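Local atomic coordinates of putative uncharacterized protein (Coprinopsis cinerea, PDB entry 3W9A), a protein that probably hydrolyses beta-glucans, acting through a beta-jelly-roll catalytic domain of glycoside hydrolase family 131. Residues V64-T69 with M77-I82; L94-S99 with V220-G225; T111-V116 with E125-V130. All coordinates share one frame; numbering follows the deposited sequence.

Contact 1: residues V64-T69 with M77-I82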
loop_
_atom_site.group_PDB
_atom_site.type_symbol
_atom_site.label_atom_id
_atom_site.label_comp_id
_atom_site.label_asym_id
_atom_site.label_seq_id
_atom_site.Cartn_x
_atom_site.Cartn_y
_atom_site.Cartn_z
ATOM N N VAL A 64 7.504 -3.582 -5.497
ATOM C CA VAL A 64 6.492 -3.411 -6.539
ATOM C C VAL A 64 7.161 -2.638 -7.647
ATOM O O VAL A 64 7.619 -1.545 -7.412
ATOM C CB VAL A 64 5.267 -2.640 -5.973
ATOM C CG1 VAL A 64 4.372 -2.121 -7.083
ATOM C CG2 VAL A 64 4.494 -3.523 -5.002
ATOM N N THR A 65 7.217 -3.200 -8.853
ATOM C CA THR A 65 7.834 -2.507 -9.980
ATOM C C THR A 65 6.827 -2.174 -11.085
ATOM O O THR A 65 6.102 -3.046 -11.575
ATOM C CB THR A 65 9.021 -3.325 -10.580
ATOM O OG1 THR A 65 10.036 -3.521 -9.591
ATOM C CG2 THR A 65 9.645 -2.611 -11.802
ATOM N N ILE A 66 6.826 -0.910 -11.504
ATOM C CA ILE A 66 6.121 -0.490 -12.708
ATOM C C ILE A 66 7.113 -0.128 -13.810
ATOM O O ILE A 66 8.122 0.534 -13.569
ATOM C CB ILE A 66 5.147 0.675 -12.437
ATOM C CG1 ILE A 66 5.859 1.832 -11.719
ATOM C CG2 ILE A 66 3.934 0.164 -11.663
ATOM C CD1 ILE A 66 5.064 3.117 -11.605
ATOM N N ASP A 67 6.871 -0.636 -15.011
ATOM C CA ASP A 67 7.642 -0.201 -16.172
ATOM C C ASP A 67 6.681 0.048 -17.309
ATOM O O ASP A 67 5.456 -0.013 -17.103
ATOM C CB ASP A 67 8.756 -1.205 -16.537
ATOM C CG ASP A 67 8.229 -2.544 -17.035
ATOM O OD1 ASP A 67 7.029 -2.700 -17.351
ATOM O OD2 ASP A 67 9.047 -3.474 -17.089
ATOM N N THR A 68 7.221 0.328 -18.497
ATOM C CA THR A 68 6.405 0.680 -19.642
ATOM C C THR A 68 5.493 -0.454 -20.094
ATOM O O THR A 68 4.502 -0.196 -20.744
ATOM C CB THR A 68 7.236 1.145 -20.859
ATOM O OG1 THR A 68 8.052 0.077 -21.343
ATOM C CG2 THR A 68 8.084 2.290 -20.497
ATOM N N THR A 69 5.804 -1.696 -19.724
ATOM C CA THR A 69 4.928 -2.825 -20.057
ATOM C C THR A 69 3.836 -3.103 -19.023
ATOM O O THR A 69 3.060 -4.038 -19.203
ATOM C CB THR A 69 5.720 -4.117 -20.226
ATOM O OG1 THR A 69 6.114 -4.618 -18.925
ATOM C CG2 THR A 69 6.947 -3.894 -21.130
HETATM N N MSE A 77 0.722 3.145 -15.982
HETATM C CA MSE A 77 1.625 2.155 -15.393
HETATM C C MSE A 77 0.986 1.690 -14.134
HETATM O O MSE A 77 0.728 2.488 -13.257
HETATM C CB MSE A 77 3.020 2.726 -15.125
HETATM C CG MSE A 77 3.505 3.420 -16.387
HETATM SE SE MSE A 77 5.464 3.630 -16.588
HETATM C CE MSE A 77 6.097 3.481 -14.741
ATOM N N ARG A 78 0.713 0.396 -14.044
ATOM C CA ARG A 78 -0.036 -0.152 -12.905
ATOM C C ARG A 78 0.492 -1.510 -12.488
ATOM O O ARG A 78 0.636 -2.402 -13.333
ATOM C CB ARG A 78 -1.520 -0.285 -13.254
ATOM C CG ARG A 78 -2.235 1.024 -13.511
ATOM C CD ARG A 78 -3.731 0.807 -13.716
ATOM N NE ARG A 78 -4.439 0.490 -12.482
ATOM C CZ ARG A 78 -5.772 0.438 -12.374
ATOM N NH1 ARG A 78 -6.539 0.653 -13.425
ATOM N NH2 ARG A 78 -6.346 0.153 -11.220
ATOM N N THR A 79 0.777 -1.655 -11.194
ATOM C CA THR A 79 1.117 -2.951 -10.600
ATOM C C THR A 79 0.457 -2.958 -9.254
ATOM O O THR A 79 0.920 -2.272 -8.353
ATOM C CB THR A 79 2.620 -3.123 -10.408
ATOM O OG1 THR A 79 3.262 -3.188 -11.688
ATOM C CG2 THR A 79 2.918 -4.397 -9.624
ATOM N N GLU A 80 -0.651 -3.682 -9.128
ATOM C CA GLU A 80 -1.505 -3.572 -7.942
ATOM C C GLU A 80 -2.069 -4.937 -7.564
ATOM O O GLU A 80 -2.586 -5.657 -8.413
ATOM C CB GLU A 80 -2.650 -2.580 -8.199
ATOM C CG GLU A 80 -2.268 -1.543 -9.237
ATOM C CD GLU A 80 -3.328 -0.521 -9.562
ATOM O OE1 GLU A 80 -4.499 -0.674 -9.178
ATOM O OE2 GLU A 80 -2.957 0.471 -10.222
ATOM N N LEU A 81 -1.964 -5.281 -6.294
ATOM C CA LEU A 81 -2.676 -6.439 -5.745
ATOM C C LEU A 81 -3.900 -5.954 -5.007
ATOM O O LEU A 81 -3.978 -4.779 -4.644
ATOM C CB LEU A 81 -1.764 -7.187 -4.774
ATOM C CG LEU A 81 -0.503 -7.804 -5.383
ATOM C CD1 LEU A 81 0.632 -7.808 -4.367
ATOM C CD2 LEU A 81 -0.772 -9.212 -5.904
ATOM N N ILE A 82 -4.844 -6.856 -4.777
ATOM C CA ILE A 82 -6.059 -6.556 -4.033
ATOM C C ILE A 82 -6.241 -7.625 -2.962
ATOM O O ILE A 82 -5.930 -8.788 -3.195
ATOM C CB ILE A 82 -7.317 -6.592 -4.917
ATOM C CG1 ILE A 82 -7.144 -5.756 -6.198
ATOM C CG2 ILE A 82 -8.560 -6.180 -4.133
ATOM C CD1 ILE A 82 -7.176 -4.262 -5.993
#

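Contact 2: residues L94-S99 with V220-G225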
loop_
_atom_site.group_PDB
_atom_site.type_symbol
_atom_site.label_atom_id
_atom_site.label_comp_id
_atom_site.label_asym_id
_atom_site.label_seq_id
_atom_site.Cartn_x
_atom_site.Cartn_y
_atom_site.Cartn_z
ATOM N N LEU A 94 -12.082 0.235 11.070
ATOM C CA LEU A 94 -10.985 -0.671 10.719
ATOM C C LEU A 94 -9.744 0.119 10.397
ATOM O O LEU A 94 -9.811 1.267 9.986
ATOM C CB LEU A 94 -11.335 -1.554 9.497
ATOM C CG LEU A 94 -12.579 -2.438 9.621
ATOM C CD1 LEU A 94 -12.887 -3.177 8.335
ATOM C CD2 LEU A 94 -12.421 -3.419 10.782
ATOM N N PHE A 95 -8.613 -0.539 10.556
ATOM C CA PHE A 95 -7.321 0.100 10.410
ATOM C C PHE A 95 -6.552 -0.638 9.349
ATOM O O PHE A 95 -6.280 -1.836 9.477
ATOM C CB PHE A 95 -6.586 0.102 11.752
ATOM C CG PHE A 95 -7.319 0.865 12.819
ATOM C CD1 PHE A 95 -8.328 0.264 13.563
ATOM C CD2 PHE A 95 -7.033 2.210 13.048
ATOM C CE1 PHE A 95 -9.010 0.988 14.533
ATOM C CE2 PHE A 95 -7.717 2.930 14.015
ATOM C CZ PHE A 95 -8.699 2.317 14.759
ATOM N N TYR A 96 -6.234 0.083 8.285
ATOM C CA TYR A 96 -5.569 -0.521 7.148
ATOM C C TYR A 96 -4.092 -0.187 7.275
ATOM O O TYR A 96 -3.696 0.969 7.040
ATOM C CB TYR A 96 -6.118 0.042 5.841
ATOM C CG TYR A 96 -7.419 -0.530 5.326
ATOM C CD1 TYR A 96 -8.553 -0.587 6.119
ATOM C CD2 TYR A 96 -7.511 -1.000 4.004
ATOM C CE1 TYR A 96 -9.747 -1.093 5.622
ATOM C CE2 TYR A 96 -8.691 -1.499 3.502
ATOM C CZ TYR A 96 -9.814 -1.539 4.307
ATOM O OH TYR A 96 -10.984 -2.045 3.776
ATOM N N HIS A 97 -3.294 -1.178 7.649
ATOM C CA HIS A 97 -1.866 -0.951 7.911
ATOM C C HIS A 97 -1.000 -1.281 6.711
ATOM O O HIS A 97 -1.257 -2.254 5.973
ATOM C CB HIS A 97 -1.367 -1.835 9.037
ATOM C CG HIS A 97 -1.865 -1.463 10.391
ATOM N ND1 HIS A 97 -1.063 -0.859 11.330
ATOM C CD2 HIS A 97 -3.068 -1.648 10.984
ATOM C CE1 HIS A 97 -1.753 -0.678 12.443
ATOM N NE2 HIS A 97 -2.975 -1.136 12.256
ATOM N N PHE A 98 0.052 -0.499 6.544
ATOM C CA PHE A 98 1.127 -0.833 5.624
ATOM C C PHE A 98 2.316 0.060 5.910
ATOM O O PHE A 98 2.183 1.114 6.565
ATOM C CB PHE A 98 0.713 -0.655 4.158
ATOM C CG PHE A 98 0.270 0.738 3.817
ATOM C CD1 PHE A 98 1.149 1.637 3.216
ATOM C CD2 PHE A 98 -1.025 1.154 4.101
ATOM C CE1 PHE A 98 0.750 2.925 2.928
ATOM C CE2 PHE A 98 -1.428 2.448 3.813
ATOM C CZ PHE A 98 -0.541 3.327 3.218
ATOM N N SER A 99 3.466 -0.363 5.393
ATOM C CA SER A 99 4.695 0.418 5.405
ATOM C C SER A 99 5.253 0.471 4.001
ATOM O O SER A 99 5.287 -0.540 3.302
ATOM C CB SER A 99 5.760 -0.215 6.321
ATOM O OG SER A 99 5.252 -0.453 7.627
ATOM N N VAL A 220 1.585 -5.411 5.717
ATOM C CA VAL A 220 0.249 -5.063 5.253
ATOM C C VAL A 220 -0.790 -5.909 5.976
ATOM O O VAL A 220 -0.709 -7.135 5.949
ATOM C CB VAL A 220 0.112 -5.269 3.732
ATOM C CG1 VAL A 220 -1.252 -4.780 3.253
ATOM C CG2 VAL A 220 1.223 -4.529 2.996
ATOM N N TYR A 221 -1.760 -5.257 6.613
ATOM C CA TYR A 221 -2.901 -5.962 7.236
ATOM C C TYR A 221 -4.024 -4.999 7.594
ATOM O O TYR A 221 -3.857 -3.772 7.530
ATOM C CB TYR A 221 -2.470 -6.766 8.474
ATOM C CG TYR A 221 -2.054 -5.964 9.714
ATOM C CD1 TYR A 221 -0.779 -5.423 9.821
ATOM C CD2 TYR A 221 -2.943 -5.773 10.783
ATOM C CE1 TYR A 221 -0.390 -4.694 10.946
ATOM C CE2 TYR A 221 -2.559 -5.053 11.916
ATOM C CZ TYR A 221 -1.285 -4.522 11.989
ATOM O OH TYR A 221 -0.912 -3.813 13.102
ATOM N N ILE A 222 -5.156 -5.568 7.988
ATOM C CA ILE A 222 -6.343 -4.812 8.344
ATOM C C ILE A 222 -6.858 -5.386 9.653
ATOM O O ILE A 222 -7.077 -6.590 9.766
ATOM C CB ILE A 222 -7.434 -4.926 7.256
ATOM C CG1 ILE A 222 -6.956 -4.256 5.954
ATOM C CG2 ILE A 222 -8.755 -4.325 7.749
ATOM C CD1 ILE A 222 -7.791 -4.582 4.723
ATOM N N GLU A 223 -6.991 -4.533 10.656
ATOM C CA GLU A 223 -7.400 -4.981 11.976
ATOM C C GLU A 223 -8.594 -4.171 12.468
ATOM O O GLU A 223 -8.864 -3.073 12.001
ATOM C CB GLU A 223 -6.240 -4.825 12.954
ATOM C CG GLU A 223 -5.876 -3.356 13.207
ATOM C CD GLU A 223 -4.825 -3.155 14.256
ATOM O OE1 GLU A 223 -4.630 -4.044 15.117
ATOM O OE2 GLU A 223 -4.191 -2.083 14.221
ATOM N N GLU A 224 -9.303 -4.721 13.435
ATOM C CA GLU A 224 -10.260 -3.932 14.187
ATOM C C GLU A 224 -9.502 -3.093 15.204
ATOM O O GLU A 224 -8.298 -3.246 15.398
ATOM C CB GLU A 224 -11.246 -4.833 14.921
ATOM C CG GLU A 224 -12.097 -5.676 14.009
ATOM C CD GLU A 224 -12.968 -6.668 14.778
ATOM O OE1 GLU A 224 -13.779 -7.354 14.113
ATOM O OE2 GLU A 224 -12.852 -6.752 16.020
ATOM N N GLY A 225 -10.220 -2.184 15.850
ATOM C CA GLY A 225 -9.662 -1.432 16.965
ATOM C C GLY A 225 -9.574 -2.289 18.224
ATOM O O GLY A 225 -10.154 -3.377 18.277
#

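Contact 3: residues T111-V116 with E125-V130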
loop_
_atom_site.group_PDB
_atom_site.type_symbol
_atom_site.label_atom_id
_atom_site.label_comp_id
_atom_site.label_asym_id
_atom_site.label_seq_id
_atom_site.Cartn_x
_atom_site.Cartn_y
_atom_site.Cartn_z
ATOM N N THR A 111 8.354 14.267 -10.873
ATOM C CA THR A 111 7.691 15.164 -11.824
ATOM C C THR A 111 6.347 14.602 -12.343
ATOM O O THR A 111 5.658 15.278 -13.087
ATOM C CB THR A 111 8.609 15.464 -13.036
ATOM O OG1 THR A 111 8.779 14.290 -13.849
ATOM C CG2 THR A 111 9.981 15.961 -12.557
ATOM N N LEU A 112 5.992 13.376 -11.954
ATOM C CA LEU A 112 4.825 12.678 -12.495
ATOM C C LEU A 112 3.882 12.225 -11.395
ATOM O O LEU A 112 4.326 11.853 -10.306
ATOM C CB LEU A 112 5.277 11.441 -13.269
ATOM C CG LEU A 112 6.067 11.693 -14.551
ATOM C CD1 LEU A 112 6.456 10.366 -15.164
ATOM C CD2 LEU A 112 5.264 12.513 -15.536
ATOM N N GLU A 113 2.578 12.238 -11.687
ATOM C CA GLU A 113 1.577 11.880 -10.681
ATOM C C GLU A 113 1.527 10.371 -10.459
ATOM O O GLU A 113 1.496 9.613 -11.432
ATOM C CB GLU A 113 0.184 12.367 -11.089
ATOM C CG GLU A 113 -0.877 12.005 -10.050
ATOM C CD GLU A 113 -2.239 12.580 -10.353
ATOM O OE1 GLU A 113 -2.346 13.491 -11.198
ATOM O OE2 GLU A 113 -3.212 12.096 -9.749
ATOM N N HIS A 114 1.499 9.968 -9.178
ATOM C CA HIS A 114 1.344 8.577 -8.733
ATOM C C HIS A 114 0.217 8.498 -7.746
ATOM O O HIS A 114 0.046 9.405 -6.937
ATOM C CB HIS A 114 2.566 8.072 -7.968
ATOM C CG HIS A 114 3.840 8.215 -8.710
ATOM N ND1 HIS A 114 4.433 9.435 -8.914
ATOM C CD2 HIS A 114 4.644 7.294 -9.286
ATOM C CE1 HIS A 114 5.551 9.263 -9.596
ATOM N NE2 HIS A 114 5.701 7.975 -9.836
ATOM N N GLN A 115 -0.519 7.398 -7.789
ATOM C CA GLN A 115 -1.512 7.082 -6.770
ATOM C C GLN A 115 -1.129 5.733 -6.190
ATOM O O GLN A 115 -0.892 4.764 -6.930
ATOM C CB GLN A 115 -2.909 7.026 -7.377
ATOM C CG GLN A 115 -3.445 8.376 -7.827
ATOM C CD GLN A 115 -4.300 8.299 -9.070
ATOM O OE1 GLN A 115 -4.980 7.305 -9.308
ATOM N NE2 GLN A 115 -4.260 9.349 -9.891
ATOM N N VAL A 116 -1.031 5.676 -4.873
ATOM C CA VAL A 116 -0.486 4.514 -4.210
ATOM C C VAL A 116 -1.332 4.159 -3.014
ATOM O O VAL A 116 -1.794 5.043 -2.303
ATOM C CB VAL A 116 0.941 4.787 -3.750
ATOM C CG1 VAL A 116 1.596 3.505 -3.300
ATOM C CG2 VAL A 116 1.758 5.438 -4.882
ATOM N N GLU A 125 -5.973 7.696 -0.138
ATOM C CA GLU A 125 -4.827 7.204 -0.872
ATOM C C GLU A 125 -3.615 8.057 -0.563
ATOM O O GLU A 125 -3.710 9.126 0.065
ATOM C CB GLU A 125 -5.072 7.262 -2.389
ATOM C CG GLU A 125 -5.232 8.684 -2.948
ATOM C CD GLU A 125 -5.668 8.698 -4.399
ATOM O OE1 GLU A 125 -5.450 7.682 -5.120
ATOM O OE2 GLU A 125 -6.253 9.717 -4.817
ATOM N N LEU A 126 -2.477 7.590 -1.046
ATOM C CA LEU A 126 -1.264 8.368 -1.015
ATOM C C LEU A 126 -0.997 8.776 -2.437
ATOM O O LEU A 126 -1.314 8.026 -3.374
ATOM C CB LEU A 126 -0.091 7.533 -0.492
ATOM C CG LEU A 126 -0.122 7.061 0.979
ATOM C CD1 LEU A 126 1.031 6.118 1.281
ATOM C CD2 LEU A 126 -0.111 8.224 1.952
ATOM N N LYS A 127 -0.435 9.955 -2.614
ATOM C CA LYS A 127 0.124 10.336 -3.917
ATOM C C LYS A 127 1.560 10.819 -3.816
ATOM O O LYS A 127 2.052 11.103 -2.726
ATOM C CB LYS A 127 -0.696 11.420 -4.581
ATOM C CG LYS A 127 -2.187 11.139 -4.683
ATOM C CD LYS A 127 -2.734 11.822 -5.929
ATOM C CE LYS A 127 -4.158 12.290 -5.754
ATOM N NZ LYS A 127 -4.610 12.899 -7.041
ATOM N N TYR A 128 2.208 10.888 -4.975
ATOM C CA TYR A 128 3.548 11.412 -5.120
ATOM C C TYR A 128 3.661 12.093 -6.486
ATOM O O TYR A 128 3.020 11.666 -7.468
ATOM C CB TYR A 128 4.547 10.262 -5.015
ATOM C CG TYR A 128 6.011 10.647 -5.046
ATOM C CD1 TYR A 128 6.599 11.316 -3.978
ATOM C CD2 TYR A 128 6.816 10.309 -6.126
ATOM C CE1 TYR A 128 7.934 11.671 -3.999
ATOM C CE2 TYR A 128 8.165 10.636 -6.151
ATOM C CZ TYR A 128 8.720 11.315 -5.082
ATOM O OH TYR A 128 10.061 11.635 -5.079
ATOM N N GLY A 129 4.471 13.147 -6.535
ATOM C CA GLY A 129 4.818 13.853 -7.771
ATOM C C GLY A 129 3.821 14.908 -8.197
ATOM O O GLY A 129 3.757 15.245 -9.371
ATOM N N VAL A 130 3.079 15.462 -7.236
ATOM C CA VAL A 130 1.935 16.346 -7.513
ATOM C C VAL A 130 1.852 17.442 -6.446
ATOM O O VAL A 130 2.411 17.303 -5.359
ATOM C CB VAL A 130 0.605 15.520 -7.593
ATOM C CG1 VAL A 130 -0.655 16.353 -7.353
ATOM C CG2 VAL A 130 0.487 14.829 -8.939
HETATM O O HOH W 1 2.557 15.904 -11.631
#

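Contact 1: residues V64-T69 with M77-I82
The flat peptide carbonyl of Thr65 is met from above its plane by the hydroxyl of Thr79. Thr79 OG1 donates to Thr65 O over 2.8 Å, with the donor 41° out of the carbonyl plane. This bond links the two sheets of the beta-jelly roll, strand 61-66 in one and 77-83 in the other. The second flat group is the guanidinium of Arg78, which has the carboxylate of Glu80 at its edge and in its plane. Arg78 grips it side-on, with NE bonded to Glu80 OE2 at 2.7 Å and NH2 to Glu80 OE1 at 2.9 Å. Both oxygens are approached from above the carboxylate plane.

The two strands run roughly antiparallel, at 156°, with axes 6.5 Å apart at the closest. No backbone hydrogen bond links the two segments, so side chains carry the contact. Thr79 turns two groups on strand 61-66. OG1 takes the carbonyl, while CG2, anti to the backbone N, lies 3.7 Å from Val64 CG1. Ile66 CG2 rests against Thr79 OG1.

Past the end of strand 61-66, Asp67 OD1 accepts from the backbone N of Thr69, an Asx turn, and also from Thr69 OG1. Arg42 and Tyr43 give that hydroxyl further partners. Glu80 OE1 is also hydrogen-bonded to His200. Thr65 OG1 is bonded to Asp214, in the strand paired with 61-66.

The selenomethionine Met77 crosses Ile66 at about a right angle. Its chain bends at chi3 (-22°). SE lies 3.7 Å from Asp67 O, and the bend carries the methyl back over the isoleucine. There the packing is tight: Met77 CE sits 3.5 Å from Ile66 CG1 and 3.3 Å from Ile66 CD1.

Contact 2: residues L94-S99 with V220-G225
Four backbone hydrogen bonds join Phe95 to Glu223 and His97 to Tyr221, as two hydrogen-bonded pairs of an antiparallel sheet. Phe95 N to Glu223 O and His97 N to Tyr221 O both run nearly along the C=O axis. Between them Tyr96 and Ile222 form a non-hydrogen-bonded pair. The CA of Ile222 makes a C-H...O contact with Phe95 O at 3.2 Å.

The aromatic contacts lie on both faces of the sheet. His97 and Tyr221 form an offset stack, with planes 7° apart and centroids 4.2 Å apart. Tyr221 OH sits over the centre of the imidazole, and His97 CB lies over the face of the phenol. Tyr221 has CG between its backbone N and carbonyl carbon (chi1 70°), which swings its ring alongside that of His97. On the Tyr96 side, Ile222 CD1 lies over one face of the Tyr96 ring, 3.6 Å from its centroid, a CH-pi contact. With an alanine here the ring and hydroxyl are gone; Ile222 CD1 would probably lose its packing face and the Leu89 carbonyl its hydrogen-bond partner.

The polar side-chain contact is on the face of His97 and Tyr221. His97 NE2 donates to Glu223 OE2 at 2.5 Å, a very short bond bent to 135°. The carboxylate is turned steeply against the ring, with OE2 at the imidazole edge. Glu223 OE1 is held by Thr228 and the N terminus of Gly1.

Strand 93-101 is flanked in this jelly-roll sheet by 213-224 and, along its other edge, by 157-164. Strand 3-6 pairs with 213-224, and its Trp5 touches Val220 and Ile222. Phe199, from strand 199-201 of the other sheet, meets the Tyr96 ring edge-to-face, and Tyr161, from the neighbouring strand 157-164, does the same to Phe98.

Contact 3: residues T111-V116 with E125-V130
Lys127 NZ forms a salt bridge with Glu113 OE2 at 3.2 Å. Glu113 OE2 also accepts from Gln115 NE2 at 2.9 Å, and the two nitrogens reach it from opposite faces of the carboxylate. Tyr140 makes a cation-pi contact with Lys127.

His114 N donates to Tyr128 O at 2.8 Å. His114 ND1 also donates to Tyr128 O at 3.0 Å, with the oxygen at the imidazole edge and the donor 67° out of the carbonyl plane. With CG beside the backbone N (chi1 -55°), the ring curls back to this carbonyl. Val116 N donates to Leu126 O at 2.8 Å, and Leu126 N to Val116 O at 2.9 Å.

These pairs make a beta hairpin of strands 114-119 and 124-128 in one sheet of the jelly roll. The His114 and Tyr128 side chains point the same way, with ring planes at 55°. Val130 CG2 presses on Glu113 CB and CG, 3.3 Å from each. Gly129 has a positive phi, and a side chain here would run into Leu112 O, to which its CA makes a C-H...O contact. A water donates to Gly129 O and weakly to Thr111 O. Glu125 OE1 lies 3.4 Å from Gln115 CG and is bonded to His122.

Gln115 and Lys127 share one face and hold Glu113 OE2, which probably limits the turning of its carboxylate. On the face of His114, Val116, Leu126 and Tyr128, bonds at both ring nitrogens, ND1 to Tyr128 O and NE2 to Glu213, would resist a flip of the His114 ring, while Val116 and Leu126 pack on strand 93-101.

Overall arrangement
From the N terminus, contact 1 comes first. It closes a short loop of seven residues and ties strand 61-66 of one sheet to strand 77-83 of the other. The chain then runs on to strand 93-101, where contact 2 opens. That contact shuts only after 120 residues, when strand 213-224 returns beside it. Contact 3, a local hairpin, is nested inside this long loop and belongs to the sheet of strand 77-83. Strand 213-224 also pairs with 61-66, so contacts 1 and 2 share a sheet. Their centres are about 22 Å apart. Contacts 2 and 3 meet between the sheets, where Phe98 CE1 packs 3.6 Å from Leu126 CD1.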